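Local coordinates for hypothetical protein SA2161 (Staphylococcus aureus, PDB 1Y7R) that is of unknown function but is probably an acetyltransferase of the GNAT family, expected to transfer an acetyl group from acetyl-CoA to an unidentified substrate, at residues V63-V71 with I84-I92; V2-D13 with F40-I51. The protein carries 4 engineered substitutions. All blocks are in the same frame, centred on the assembly; numbering follows the deposited sequence.

Contact 1 of 2, residues V63-V71 with I84-I92; sequences VFQIVDIAV and IMEHIMKYI
I66 and I69 both reach the helix although they are three residues apart on one strand. Between them D68 has a left-handed backbone conformation (phi 59°, psi 41°), which breaks the regular alternation. I69 meets I88 tip to tip, with CD1 of I69 only 3.5 Å from CD1 of I88, tighter than usual for methyl groups. The bend of I69 at its second torsion (chi2 -64°) also brings CD1 to 3.9 Å from CG2 of I84. The selenium of M85, a selenomethionine, borders the same methyl. I66 crosses I88 at a slant and extends toward the helix. Its CD1 lies 3.7 Å from I88 CG2 and 4.0 Å from I92 CD1. The methyl CE of M85 also touches I66 CD1. No hydrogen bond joins the two segments. Strand 63-71 and helix 80-95 belong to a beta-alpha-beta crossover that continues into strand 101-107. The irregularity at D68 is consistent with the bulge in the fourth strand of GNAT proteins. The D68 carboxylate itself is held by salt bridges to R18 and R55 and by a hydrogen bond with Y14. At one end of the contact, V71 CG2 packs 3.6 Å from I84 CD1 as the two side chains pass in opposite directions. At the other, the F64 ring meets Y91 obliquely, with F64 CE1 4.3 Å from Y91 CE1.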
loop_
_atom_site.group_PDB
_atom_site.type_symbol
_atom_site.label_atom_id
_atom_site.label_comp_id
_atom_site.label_asym_id
_atom_site.label_seq_id
_atom_site.Cartn_x
_atom_site.Cartn_y
_atom_site.Cartn_z
ATOM N N VAL A 63 -2.362 -7.517 -4.188
ATOM C CA VAL A 63 -2.440 -6.506 -3.133
ATOM C C VAL A 63 -2.733 -5.113 -3.712
ATOM O O VAL A 63 -2.166 -4.740 -4.736
ATOM C CB VAL A 63 -1.144 -6.491 -2.285
ATOM C CG1 VAL A 63 0.124 -6.196 -3.143
ATOM C CG2 VAL A 63 -1.279 -5.586 -1.048
ATOM N N PHE A 64 -3.610 -4.380 -3.031
ATOM C CA PHE A 64 -3.816 -2.940 -3.294
ATOM C C PHE A 64 -3.831 -2.161 -1.971
ATOM O O PHE A 64 -4.172 -2.709 -0.913
ATOM C CB PHE A 64 -5.156 -2.711 -4.012
ATOM C CG PHE A 64 -5.276 -3.434 -5.331
ATOM C CD1 PHE A 64 -4.988 -2.767 -6.511
ATOM C CD2 PHE A 64 -5.690 -4.776 -5.371
ATOM C CE1 PHE A 64 -5.100 -3.431 -7.768
ATOM C CE2 PHE A 64 -5.822 -5.447 -6.599
ATOM C CZ PHE A 64 -5.493 -4.779 -7.802
ATOM N N GLN A 65 -3.482 -0.876 -2.052
ATOM C CA GLN A 65 -3.665 0.029 -0.926
ATOM C C GLN A 65 -4.412 1.249 -1.432
ATOM O O GLN A 65 -4.043 1.828 -2.459
ATOM C CB GLN A 65 -2.326 0.482 -0.334
ATOM C CG GLN A 65 -2.498 1.032 1.091
ATOM C CD GLN A 65 -1.255 1.685 1.652
ATOM O OE1 GLN A 65 -0.348 2.089 0.931
ATOM N NE2 GLN A 65 -1.246 1.848 2.953
ATOM N N ILE A 66 -5.456 1.618 -0.708
ATOM C CA ILE A 66 -6.211 2.836 -0.965
ATOM C C ILE A 66 -5.541 3.937 -0.158
ATOM O O ILE A 66 -5.280 3.759 1.054
ATOM C CB ILE A 66 -7.680 2.667 -0.540
ATOM C CG1 ILE A 66 -8.304 1.540 -1.365
ATOM C CG2 ILE A 66 -8.459 3.977 -0.685
ATOM C CD1 ILE A 66 -9.651 1.108 -0.876
ATOM N N VAL A 67 -5.252 5.050 -0.833
ATOM C CA VAL A 67 -4.468 6.142 -0.245
ATOM C C VAL A 67 -5.068 7.483 -0.648
ATOM O O VAL A 67 -5.839 7.532 -1.598
ATOM C CB VAL A 67 -2.959 6.090 -0.669
ATOM C CG1 VAL A 67 -2.278 4.797 -0.177
ATOM C CG2 VAL A 67 -2.752 6.298 -2.221
ATOM N N ASP A 68 -4.727 8.552 0.074
ATOM C CA ASP A 68 -5.101 9.919 -0.333
ATOM C C ASP A 68 -6.598 10.121 -0.456
ATOM O O ASP A 68 -7.068 10.800 -1.386
ATOM C CB ASP A 68 -4.416 10.285 -1.658
ATOM C CG ASP A 68 -2.966 10.651 -1.467
ATOM O OD1 ASP A 68 -2.642 11.196 -0.396
ATOM O OD2 ASP A 68 -2.141 10.386 -2.343
ATOM N N ILE A 69 -7.377 9.555 0.478
ATOM C CA ILE A 69 -8.818 9.855 0.506
ATOM C C ILE A 69 -8.966 11.227 1.151
ATOM O O ILE A 69 -8.881 11.364 2.384
ATOM C CB ILE A 69 -9.613 8.780 1.280
ATOM C CG1 ILE A 69 -9.330 7.406 0.654
ATOM C CG2 ILE A 69 -11.142 9.089 1.267
ATOM C CD1 ILE A 69 -9.794 7.254 -0.740
ATOM N N ALA A 70 -9.189 12.242 0.320
ATOM C CA ALA A 70 -9.130 13.620 0.790
ATOM C C ALA A 70 -10.380 14.322 0.319
ATOM O O ALA A 70 -10.625 14.393 -0.890
ATOM C CB ALA A 70 -7.919 14.317 0.193
ATOM N N VAL A 71 -11.146 14.869 1.255
ATOM C CA VAL A 71 -12.329 15.669 0.910
ATOM C C VAL A 71 -12.155 17.003 1.643
ATOM O O VAL A 71 -11.834 17.002 2.830
ATOM C CB VAL A 71 -13.641 14.938 1.374
ATOM C CG1 VAL A 71 -14.863 15.856 1.287
ATOM C CG2 VAL A 71 -13.833 13.576 0.604
ATOM N N ILE A 84 -16.343 8.930 -3.508
ATOM C CA ILE A 84 -14.967 8.520 -3.826
ATOM C C ILE A 84 -14.788 6.998 -3.653
ATOM O O ILE A 84 -14.327 6.291 -4.561
ATOM C CB ILE A 84 -13.983 9.331 -2.976
ATOM C CG1 ILE A 84 -13.943 10.770 -3.512
ATOM C CG2 ILE A 84 -12.577 8.699 -2.993
ATOM C CD1 ILE A 84 -13.398 11.809 -2.532
HETATM N N MSE A 85 -15.208 6.495 -2.505
HETATM C CA MSE A 85 -15.038 5.070 -2.205
HETATM C C MSE A 85 -15.848 4.203 -3.161
HETATM O O MSE A 85 -15.369 3.154 -3.550
HETATM C CB MSE A 85 -15.412 4.768 -0.750
HETATM C CG MSE A 85 -14.400 5.195 0.287
HETATM SE SE MSE A 85 -12.628 4.306 0.004
HETATM C CE MSE A 85 -13.156 2.473 0.455
ATOM N N GLU A 86 -17.062 4.624 -3.548
ATOM C CA GLU A 86 -17.846 3.853 -4.500
ATOM C C GLU A 86 -17.073 3.691 -5.811
ATOM O O GLU A 86 -17.024 2.607 -6.395
ATOM C CB GLU A 86 -19.215 4.520 -4.760
ATOM C CG GLU A 86 -20.190 4.394 -3.585
ATOM C CD GLU A 86 -20.809 2.973 -3.474
ATOM O OE1 GLU A 86 -20.253 2.018 -4.068
ATOM O OE2 GLU A 86 -21.864 2.822 -2.813
ATOM N N HIS A 87 -16.447 4.764 -6.278
ATOM C CA HIS A 87 -15.667 4.663 -7.534
ATOM C C HIS A 87 -14.391 3.827 -7.372
ATOM O O HIS A 87 -14.065 2.984 -8.237
ATOM C CB HIS A 87 -15.420 6.060 -8.086
ATOM C CG HIS A 87 -16.652 6.669 -8.680
ATOM N ND1 HIS A 87 -16.995 6.497 -10.007
ATOM C CD2 HIS A 87 -17.671 7.361 -8.114
ATOM C CE1 HIS A 87 -18.141 7.113 -10.246
ATOM N NE2 HIS A 87 -18.577 7.642 -9.115
ATOM N N ILE A 88 -13.730 3.971 -6.224
ATOM C CA ILE A 88 -12.573 3.122 -5.921
ATOM C C ILE A 88 -12.962 1.642 -5.852
ATOM O O ILE A 88 -12.273 0.776 -6.420
ATOM C CB ILE A 88 -11.883 3.594 -4.618
ATOM C CG1 ILE A 88 -11.156 4.904 -4.879
ATOM C CG2 ILE A 88 -10.928 2.542 -4.070
ATOM C CD1 ILE A 88 -10.559 5.473 -3.631
HETATM N N MSE A 89 -14.083 1.351 -5.193
HETATM C CA MSE A 89 -14.511 -0.055 -5.027
HETATM C C MSE A 89 -14.941 -0.670 -6.353
HETATM O O MSE A 89 -14.750 -1.882 -6.572
HETATM C CB MSE A 89 -15.612 -0.191 -3.970
HETATM C CG MSE A 89 -15.152 0.093 -2.541
HETATM SE SE MSE A 89 -13.476 -0.847 -2.009
HETATM C CE MSE A 89 -12.223 0.402 -2.526
ATOM N N LYS A 90 -15.524 0.151 -7.226
ATOM C CA LYS A 90 -15.751 -0.231 -8.625
ATOM C C LYS A 90 -14.483 -0.610 -9.419
ATOM O O LYS A 90 -14.460 -1.644 -10.115
ATOM C CB LYS A 90 -16.576 0.853 -9.323
ATOM C CG LYS A 90 -16.909 0.517 -10.761
ATOM C CD LYS A 90 -17.962 1.474 -11.305
ATOM C CE LYS A 90 -19.294 0.751 -11.383
ATOM N NZ LYS A 90 -19.405 -0.294 -10.313
ATOM N N TYR A 91 -13.439 0.209 -9.310
ATOM C CA TYR A 91 -12.145 -0.095 -9.929
ATOM C C TYR A 91 -11.594 -1.424 -9.397
ATOM O O TYR A 91 -11.225 -2.316 -10.160
ATOM C CB TYR A 91 -11.141 1.045 -9.701
ATOM C CG TYR A 91 -9.772 0.572 -10.072
ATOM C CD1 TYR A 91 -8.890 0.129 -9.099
ATOM C CD2 TYR A 91 -9.414 0.436 -11.411
ATOM C CE1 TYR A 91 -7.635 -0.384 -9.446
ATOM C CE2 TYR A 91 -8.159 -0.052 -11.762
ATOM C CZ TYR A 91 -7.295 -0.471 -10.778
ATOM O OH TYR A 91 -6.047 -0.969 -11.112
ATOM N N ILE A 92 -11.571 -1.573 -8.077
ATOM C CA ILE A 92 -10.958 -2.775 -7.485
ATOM C C ILE A 92 -11.768 -4.037 -7.840
ATOM O O ILE A 92 -11.180 -5.067 -8.174
ATOM C CB ILE A 92 -10.774 -2.623 -5.970
ATOM C CG1 ILE A 92 -9.782 -1.476 -5.685
ATOM C CG2 ILE A 92 -10.257 -3.948 -5.370
ATOM C CD1 ILE A 92 -9.666 -1.087 -4.186
#

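Contact 2 of 2, residues V2-D13 with F40-I51; sequences VKVTYDIPTCED and FTVTLYDKDRLI
K3 and T5 pair with Y45 and T43 through four backbone hydrogen bonds. In each pair both residues give an N-H and receive one: K3 N to Y45 O is 2.8 Å and T43 N to T5 O is 2.9 Å. Between them, V4 and L44 form a non-hydrogen-bonded pair. Their side chains lie side by side, with V4 CG2 3.7 Å from L44 CD2. K3 turns its amine back at chi3 and chi4, and NZ donates to K47 O at 2.8 Å from above the carbonyl plane. D48 OD1 is a longer salt-bridge partner of the same amine. Beyond T5 the chain leaves the strand, and the F40 edge points at the face of Y6 in a T-shaped stack, centroids 4.7 Å apart and planes at 62°. The P9 ring packs its CG and CD against the T41 methyl CG2. One water joins T43 OG1 to Y45 OH. Another, at 2.6 Å from D13 OD1, joins that carboxylate to Y45 OH. D13 CB packs 3.7 Å from L50 CD2. Further out, T10 OG1 accepts from D13 N and caps the start of helix 11-20, and a type II' turn from D46 to R49 joins strands 40-46 and 49-58 as a hairpin. The arrangement is the short antiparallel edge strand, leading into the first helix, with which the GNAT sheet begins.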
loop_
_atom_site.group_PDB
_atom_site.type_symbol
_atom_site.label_atom_id
_atom_site.label_comp_id
_atom_site.label_asym_id
_atom_site.label_seq_id
_atom_site.Cartn_x
_atom_site.Cartn_y
_atom_site.Cartn_z
ATOM N N VAL A 2 -21.772 17.391 -8.422
ATOM C CA VAL A 2 -20.353 17.322 -8.652
ATOM C C VAL A 2 -20.073 16.523 -9.930
ATOM O O VAL A 2 -20.870 15.675 -10.332
ATOM C CB VAL A 2 -19.657 16.734 -7.413
ATOM C CG1 VAL A 2 -18.296 16.239 -7.746
ATOM C CG2 VAL A 2 -19.604 17.792 -6.277
ATOM N N LYS A 3 -18.959 16.832 -10.579
ATOM C CA LYS A 3 -18.490 16.149 -11.775
ATOM C C LYS A 3 -17.466 15.112 -11.313
ATOM O O LYS A 3 -16.592 15.451 -10.530
ATOM C CB LYS A 3 -17.698 17.133 -12.639
ATOM C CG LYS A 3 -18.442 18.285 -13.314
ATOM C CD LYS A 3 -17.449 18.962 -14.271
ATOM C CE LYS A 3 -16.731 20.144 -13.660
ATOM N NZ LYS A 3 -17.258 21.469 -14.151
ATOM N N VAL A 4 -17.547 13.880 -11.807
ATOM C CA VAL A 4 -16.604 12.828 -11.418
ATOM C C VAL A 4 -15.679 12.565 -12.583
ATOM O O VAL A 4 -16.121 12.318 -13.713
ATOM C CB VAL A 4 -17.311 11.500 -11.125
ATOM C CG1 VAL A 4 -16.296 10.447 -10.684
ATOM C CG2 VAL A 4 -18.358 11.694 -10.028
ATOM N N THR A 5 -14.391 12.487 -12.280
ATOM C CA THR A 5 -13.386 12.357 -13.287
ATOM C C THR A 5 -12.360 11.315 -12.814
ATOM O O THR A 5 -12.132 11.211 -11.619
ATOM C CB THR A 5 -12.781 13.764 -13.415
ATOM O OG1 THR A 5 -13.526 14.563 -14.338
ATOM C CG2 THR A 5 -11.400 13.748 -13.690
ATOM N N TYR A 6 -11.788 10.530 -13.729
ATOM C CA TYR A 6 -10.609 9.683 -13.375
ATOM C C TYR A 6 -9.281 10.268 -13.895
ATOM O O TYR A 6 -8.294 9.514 -14.092
ATOM C CB TYR A 6 -10.771 8.235 -13.886
ATOM C CG TYR A 6 -12.010 7.499 -13.384
ATOM C CD1 TYR A 6 -12.681 7.890 -12.211
ATOM C CD2 TYR A 6 -12.524 6.417 -14.107
ATOM C CE1 TYR A 6 -13.819 7.203 -11.761
ATOM C CE2 TYR A 6 -13.670 5.716 -13.655
ATOM C CZ TYR A 6 -14.291 6.109 -12.488
ATOM O OH TYR A 6 -15.409 5.424 -12.080
ATOM N N ASP A 7 -9.256 11.591 -14.128
ATOM C CA ASP A 7 -8.072 12.273 -14.714
ATOM C C ASP A 7 -6.977 12.415 -13.670
ATOM O O ASP A 7 -7.263 12.439 -12.488
ATOM C CB ASP A 7 -8.366 13.722 -15.155
ATOM C CG ASP A 7 -9.482 13.872 -16.168
ATOM O OD1 ASP A 7 -9.859 15.065 -16.370
ATOM O OD2 ASP A 7 -9.980 12.887 -16.753
ATOM N N ILE A 8 -5.736 12.554 -14.131
ATOM C CA ILE A 8 -4.603 12.931 -13.270
ATOM C C ILE A 8 -4.857 14.357 -12.732
ATOM O O ILE A 8 -5.192 15.263 -13.513
ATOM C CB ILE A 8 -3.269 12.871 -14.082
ATOM C CG1 ILE A 8 -2.038 12.968 -13.152
ATOM C CG2 ILE A 8 -3.244 13.964 -15.204
ATOM C CD1 ILE A 8 -0.730 12.536 -13.827
ATOM N N PRO A 9 -4.765 14.553 -11.391
ATOM C CA PRO A 9 -4.928 15.888 -10.798
ATOM C C PRO A 9 -3.699 16.765 -11.106
ATOM O O PRO A 9 -2.635 16.236 -11.402
ATOM C CB PRO A 9 -4.991 15.598 -9.285
ATOM C CG PRO A 9 -5.040 14.140 -9.134
ATOM C CD PRO A 9 -4.496 13.520 -10.370
ATOM N N THR A 10 -3.826 18.094 -11.053
ATOM C CA THR A 10 -2.604 18.904 -11.094
ATOM C C THR A 10 -1.872 18.838 -9.756
ATOM O O THR A 10 -2.477 18.509 -8.747
ATOM C CB THR A 10 -2.874 20.380 -11.430
ATOM O OG1 THR A 10 -3.578 21.011 -10.348
ATOM C CG2 THR A 10 -3.654 20.498 -12.732
ATOM N N CYS A 11 -0.579 19.189 -9.746
ATOM C CA CYS A 11 0.193 19.147 -8.512
ATOM C C CYS A 11 -0.399 20.133 -7.536
ATOM O O CYS A 11 -0.574 19.811 -6.362
ATOM C CB CYS A 11 1.663 19.480 -8.739
ATOM S SG CYS A 11 2.555 18.125 -9.529
ATOM N N GLU A 12 -0.730 21.333 -8.022
ATOM C CA GLU A 12 -1.314 22.331 -7.142
ATOM C C GLU A 12 -2.614 21.847 -6.523
ATOM O O GLU A 12 -2.785 21.980 -5.314
ATOM C CB GLU A 12 -1.555 23.663 -7.869
ATOM C CG GLU A 12 -2.316 24.671 -6.981
ATOM C CD GLU A 12 -2.219 26.090 -7.459
ATOM O OE1 GLU A 12 -1.795 26.308 -8.615
ATOM O OE2 GLU A 12 -2.580 26.998 -6.685
ATOM N N ASP A 13 -3.520 21.285 -7.331
ATOM C CA ASP A 13 -4.848 20.855 -6.835
ATOM C C ASP A 13 -4.681 19.738 -5.789
ATOM O O ASP A 13 -5.341 19.734 -4.739
ATOM C CB ASP A 13 -5.743 20.367 -7.981
ATOM C CG ASP A 13 -6.421 21.498 -8.734
ATOM O OD1 ASP A 13 -7.094 21.187 -9.749
ATOM O OD2 ASP A 13 -6.328 22.676 -8.308
ATOM N N PHE A 40 -5.181 3.949 -10.119
ATOM C CA PHE A 40 -6.487 4.545 -10.337
ATOM C C PHE A 40 -6.613 5.787 -9.473
ATOM O O PHE A 40 -6.174 5.794 -8.315
ATOM C CB PHE A 40 -7.562 3.518 -9.944
ATOM C CG PHE A 40 -8.971 4.042 -9.979
ATOM C CD1 PHE A 40 -9.678 4.083 -11.186
ATOM C CD2 PHE A 40 -9.601 4.457 -8.789
ATOM C CE1 PHE A 40 -11.018 4.545 -11.225
ATOM C CE2 PHE A 40 -10.939 4.926 -8.828
ATOM C CZ PHE A 40 -11.641 4.956 -10.062
ATOM N N THR A 41 -7.218 6.835 -10.038
ATOM C CA THR A 41 -7.446 8.090 -9.314
ATOM C C THR A 41 -8.835 8.577 -9.635
ATOM O O THR A 41 -9.202 8.632 -10.811
ATOM C CB THR A 41 -6.433 9.200 -9.734
ATOM O OG1 THR A 41 -5.085 8.736 -9.539
ATOM C CG2 THR A 41 -6.617 10.452 -8.884
ATOM N N VAL A 42 -9.605 8.934 -8.612
ATOM C CA VAL A 42 -10.922 9.574 -8.825
ATOM C C VAL A 42 -10.879 10.962 -8.222
ATOM O O VAL A 42 -10.328 11.163 -7.142
ATOM C CB VAL A 42 -12.114 8.834 -8.033
ATOM C CG1 VAL A 42 -11.821 8.535 -6.559
ATOM C CG2 VAL A 42 -13.485 9.572 -8.223
ATOM N N THR A 43 -11.444 11.923 -8.939
ATOM C CA THR A 43 -11.515 13.314 -8.500
ATOM C C THR A 43 -12.940 13.831 -8.686
ATOM O O THR A 43 -13.644 13.440 -9.635
ATOM C CB THR A 43 -10.512 14.236 -9.250
ATOM O OG1 THR A 43 -10.485 13.887 -10.643
ATOM C CG2 THR A 43 -9.069 14.081 -8.633
ATOM N N LEU A 44 -13.365 14.654 -7.733
ATOM C CA LEU A 44 -14.697 15.264 -7.715
ATOM C C LEU A 44 -14.542 16.765 -7.791
ATOM O O LEU A 44 -13.750 17.363 -7.047
ATOM C CB LEU A 44 -15.414 14.942 -6.410
ATOM C CG LEU A 44 -15.562 13.457 -6.058
ATOM C CD1 LEU A 44 -16.289 13.376 -4.724
ATOM C CD2 LEU A 44 -16.307 12.649 -7.072
ATOM N N TYR A 45 -15.335 17.374 -8.656
ATOM C CA TYR A 45 -15.271 18.819 -8.848
ATOM C C TYR A 45 -16.661 19.444 -8.650
ATOM O O TYR A 45 -17.670 18.899 -9.139
ATOM C CB TYR A 45 -14.781 19.169 -10.250
ATOM C CG TYR A 45 -13.350 18.832 -10.548
ATOM C CD1 TYR A 45 -12.338 19.757 -10.286
ATOM C CD2 TYR A 45 -13.000 17.626 -11.143
ATOM C CE1 TYR A 45 -11.015 19.479 -10.566
ATOM C CE2 TYR A 45 -11.660 17.338 -11.441
ATOM C CZ TYR A 45 -10.677 18.272 -11.155
ATOM O OH TYR A 45 -9.342 17.975 -11.436
ATOM N N ASP A 46 -16.690 20.569 -7.937
ATOM C CA ASP A 46 -17.894 21.360 -7.760
ATOM C C ASP A 46 -17.632 22.572 -8.638
ATOM O O ASP A 46 -16.771 23.404 -8.290
ATOM C CB ASP A 46 -18.077 21.799 -6.290
ATOM C CG ASP A 46 -19.331 22.639 -6.084
ATOM O OD1 ASP A 46 -20.015 22.928 -7.079
ATOM O OD2 ASP A 46 -19.656 23.037 -4.925
ATOM N N LYS A 47 -18.349 22.634 -9.771
ATOM C CA LYS A 47 -18.089 23.606 -10.842
ATOM C C LYS A 47 -16.603 23.457 -11.232
ATOM O O LYS A 47 -16.211 22.378 -11.668
ATOM C CB LYS A 47 -18.534 25.024 -10.431
ATOM C CG LYS A 47 -20.064 25.070 -10.271
ATOM C CD LYS A 47 -20.557 26.459 -9.865
ATOM C CE LYS A 47 -21.523 26.347 -8.673
ATOM N NZ LYS A 47 -22.124 27.661 -8.312
ATOM N N ASP A 48 -15.776 24.475 -11.030
ATOM C CA ASP A 48 -14.362 24.348 -11.402
ATOM C C ASP A 48 -13.421 24.157 -10.211
ATOM O O ASP A 48 -12.208 24.339 -10.347
ATOM C CB ASP A 48 -13.911 25.527 -12.274
ATOM C CG ASP A 48 -14.610 25.562 -13.611
ATOM O OD1 ASP A 48 -15.333 24.590 -13.958
ATOM O OD2 ASP A 48 -14.437 26.592 -14.307
ATOM N N ARG A 49 -13.959 23.739 -9.073
ATOM C CA ARG A 49 -13.125 23.532 -7.890
ATOM C C ARG A 49 -13.014 22.057 -7.547
ATOM O O ARG A 49 -14.048 21.366 -7.458
ATOM C CB ARG A 49 -13.697 24.249 -6.679
ATOM C CG ARG A 49 -12.815 24.150 -5.434
ATOM C CD ARG A 49 -13.482 24.805 -4.246
ATOM N NE ARG A 49 -12.535 24.914 -3.133
ATOM C CZ ARG A 49 -12.869 25.238 -1.895
ATOM N NH1 ARG A 49 -14.142 25.464 -1.572
ATOM N NH2 ARG A 49 -11.922 25.290 -0.973
ATOM N N LEU A 50 -11.779 21.605 -7.308
ATOM C CA LEU A 50 -11.578 20.224 -6.854
ATOM C C LEU A 50 -12.019 20.150 -5.390
ATOM O O LEU A 50 -11.477 20.892 -4.563
ATOM C CB LEU A 50 -10.101 19.811 -6.940
ATOM C CG LEU A 50 -9.772 18.371 -6.528
ATOM C CD1 LEU A 50 -10.355 17.345 -7.467
ATOM C CD2 LEU A 50 -8.261 18.145 -6.429
ATOM N N ILE A 51 -12.944 19.234 -5.073
ATOM C CA ILE A 51 -13.382 19.094 -3.693
ATOM C C ILE A 51 -13.031 17.746 -3.020
ATOM O O ILE A 51 -13.142 17.606 -1.799
ATOM C CB ILE A 51 -14.857 19.480 -3.544
ATOM C CG1 ILE A 51 -15.796 18.432 -4.164
ATOM C CG2 ILE A 51 -15.084 20.885 -4.150
ATOM C CD1 ILE A 51 -16.019 17.225 -3.294
HETATM O O HOH W 1 -6.722 7.602 -12.695
HETATM O O HOH W 2 -8.657 15.490 -11.881
HETATM O O HOH W 3 -6.953 19.223 -11.407
HETATM O O HOH W 4 -9.514 23.347 -7.719
#

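Both contacts reach the same sheet, and their centres are about 14 Å apart. Contact 2 builds the edge with strands 3-5 and 40-46, and strand 49-58 bridges to strand 63-71 of contact 1. Helix 80-95 also joins them directly. H87 ND1 lies 2.8 Å from Y6 OH, a probable hydrogen bond, and the Y91 ring stacks on F40, CG to CG 3.6 Å. A bound phosphate, probably from the crystallisation liquor, comes within about 3 Å of the V71 side chain, nearest atoms. In GNAT relatives the loop between this strand and helix cradles the pyrophosphate of acetyl-CoA, so the ion may mark part of that pocket.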